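PDB 3F7X: putative polyketide cyclase from Pseudomonas putida KT2440, which is of unknown function but, as a SnoaL-like protein, may act as a polyketide cyclase and may bind a small molecule in the interior of its fold. Local coordinates for residues N27-A32 with A125-H130. Numbering follows the deposited sequence.
Sequences NAYYAA and AFFYIH. With EDO (1,2-ethanediol), chain D.
Part of what is probably the aromatic wall of the central pocket in a SnoaL-like alpha+beta cone is built here by Tyr29 and Tyr30 of helix 22-35 closing on Phe127 and Ala125 of strand 118-130. Helix and strand axes stay 12.2 Å apart, so large rings must span the gap. Phe127 and Tyr29 form a T-shaped pair: the Phe127 edge points at one face of the tyrosine, with centroids 5.4 Å apart and planes at 83°. Its CE2 lies nearest Tyr29 CE2, at 3.9 Å, toward the rim of that face. With CG anti to the backbone nitrogen (chi1 179°), Tyr29 points from the helix toward the strand, and its hydroxyl extends past Phe127 to a bound 1,2-ethanediol, where OH and O1 share a 2.6 Å hydrogen bond. His51 and Asn139 also hydrogen-bond this diol, probably a crystallisation additive, so that with Tyr29 they gather polar groups beside the aromatic contact. Tyr30 meets Phe127 from the opposite direction; its OH sits 3.4 Å from Phe127 CZ, at the edge of that ring, and 3.3 Å from Ala125 CB, both van der Waals contacts. Phe98 and Leu80 pack against Tyr30 as well. A leucine in place of Tyr29 would probably leave the Phe127 edge without its aromatic face and the diol without one of its hydrogen-bonding partners. An unidentified ligand lies about 6 Å from the Tyr30 side chain, consistent with a binding pocket between helix and curved sheet, the arrangement characteristic of the SnoaL-like, NTF2-type fold.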
# COMPACT_ATOMS: atom_id res chain seq x y z
N ASN A 27 16.12 1.86 -3.94
CA ASN A 27 17.02 2.23 -2.86
C ASN A 27 17.56 3.66 -3.03
O ASN A 27 17.67 4.39 -2.06
CB ASN A 27 18.20 1.30 -2.78
CG ASN A 27 17.89 -0.03 -2.19
OD1 ASN A 27 16.98 -0.17 -1.43
ND2 ASN A 27 18.73 -1.03 -2.52
N ALA A 28 17.91 4.03 -4.26
CA ALA A 28 18.40 5.38 -4.52
C ALA A 28 17.32 6.44 -4.28
O ALA A 28 17.64 7.50 -3.75
CB ALA A 28 18.96 5.48 -5.97
N TYR A 29 16.08 6.12 -4.64
CA TYR A 29 14.94 6.97 -4.38
C TYR A 29 14.81 7.26 -2.91
O TYR A 29 14.73 8.43 -2.51
CB TYR A 29 13.70 6.27 -4.94
CG TYR A 29 12.37 6.97 -4.77
CD1 TYR A 29 11.90 7.83 -5.76
CD2 TYR A 29 11.53 6.65 -3.74
CE1 TYR A 29 10.65 8.42 -5.64
CE2 TYR A 29 10.27 7.23 -3.62
CZ TYR A 29 9.84 8.13 -4.56
OH TYR A 29 8.59 8.73 -4.48
N TYR A 30 14.86 6.22 -2.09
CA TYR A 30 14.73 6.42 -0.66
C TYR A 30 15.98 7.03 -0.01
O TYR A 30 15.83 7.77 0.96
CB TYR A 30 14.30 5.13 0.04
CG TYR A 30 12.84 4.85 -0.26
CD1 TYR A 30 11.86 5.77 0.08
CD2 TYR A 30 12.43 3.73 -0.95
CE1 TYR A 30 10.52 5.55 -0.24
CE2 TYR A 30 11.12 3.50 -1.27
CZ TYR A 30 10.16 4.40 -0.91
OH TYR A 30 8.84 4.18 -1.22
N ALA A 31 17.18 6.72 -0.51
CA ALA A 31 18.37 7.36 -0.03
C ALA A 31 18.25 8.87 -0.24
O ALA A 31 18.62 9.66 0.64
CB ALA A 31 19.61 6.77 -0.74
N ALA A 32 17.80 9.30 -1.42
CA ALA A 32 17.65 10.70 -1.75
C ALA A 32 16.58 11.35 -0.91
O ALA A 32 16.77 12.46 -0.42
CB ALA A 32 17.40 10.89 -3.24
N ALA A 125 4.96 1.74 -0.64
CA ALA A 125 4.79 2.28 -1.98
C ALA A 125 4.93 1.18 -3.00
O ALA A 125 5.64 0.20 -2.79
CB ALA A 125 5.79 3.41 -2.25
N PHE A 126 4.25 1.39 -4.12
CA PHE A 126 4.40 0.56 -5.29
C PHE A 126 4.92 1.40 -6.45
O PHE A 126 4.57 2.58 -6.58
CB PHE A 126 3.07 -0.09 -5.69
CG PHE A 126 2.61 -1.16 -4.70
CD1 PHE A 126 3.07 -2.47 -4.85
CD2 PHE A 126 1.82 -0.86 -3.62
CE1 PHE A 126 2.71 -3.43 -3.94
CE2 PHE A 126 1.48 -1.84 -2.74
CZ PHE A 126 1.91 -3.10 -2.91
N PHE A 127 5.72 0.76 -7.30
CA PHE A 127 6.41 1.42 -8.40
C PHE A 127 6.20 0.68 -9.70
O PHE A 127 6.20 -0.57 -9.73
CB PHE A 127 7.91 1.46 -8.13
CG PHE A 127 8.30 2.19 -6.89
CD1 PHE A 127 8.33 1.54 -5.69
CD2 PHE A 127 8.60 3.53 -6.91
CE1 PHE A 127 8.67 2.21 -4.52
CE2 PHE A 127 8.95 4.21 -5.74
CZ PHE A 127 9.00 3.54 -4.56
N TYR A 128 6.11 1.43 -10.79
CA TYR A 128 6.29 0.93 -12.15
C TYR A 128 7.53 1.63 -12.69
O TYR A 128 7.67 2.84 -12.53
CB TYR A 128 5.07 1.26 -13.02
CG TYR A 128 5.24 0.97 -14.48
CD1 TYR A 128 5.59 -0.29 -14.94
CD2 TYR A 128 5.07 1.97 -15.41
CE1 TYR A 128 5.73 -0.54 -16.29
CE2 TYR A 128 5.22 1.71 -16.78
CZ TYR A 128 5.56 0.47 -17.19
OH TYR A 128 5.71 0.21 -18.53
N ILE A 129 8.40 0.85 -13.30
CA ILE A 129 9.69 1.28 -13.81
C ILE A 129 9.76 0.96 -15.29
O ILE A 129 9.43 -0.13 -15.71
CB ILE A 129 10.83 0.58 -13.04
CG1 ILE A 129 10.79 1.06 -11.59
CG2 ILE A 129 12.22 0.84 -13.68
CD1 ILE A 129 11.53 0.14 -10.65
N HIS A 130 10.19 1.95 -16.06
CA HIS A 130 10.24 1.82 -17.51
C HIS A 130 11.38 2.65 -18.03
O HIS A 130 11.58 3.76 -17.59
CB HIS A 130 8.90 2.25 -18.13
CG HIS A 130 8.73 1.86 -19.58
ND1 HIS A 130 8.58 0.56 -19.99
CD2 HIS A 130 8.60 2.62 -20.69
CE1 HIS A 130 8.40 0.53 -21.30
NE2 HIS A 130 8.43 1.77 -21.75
C1 EDO D . 7.34 9.77 -1.51
O1 EDO D . 7.23 8.61 -2.28
C2 EDO D . 6.65 10.98 -2.18
O2 EDO D . 5.21 10.75 -2.40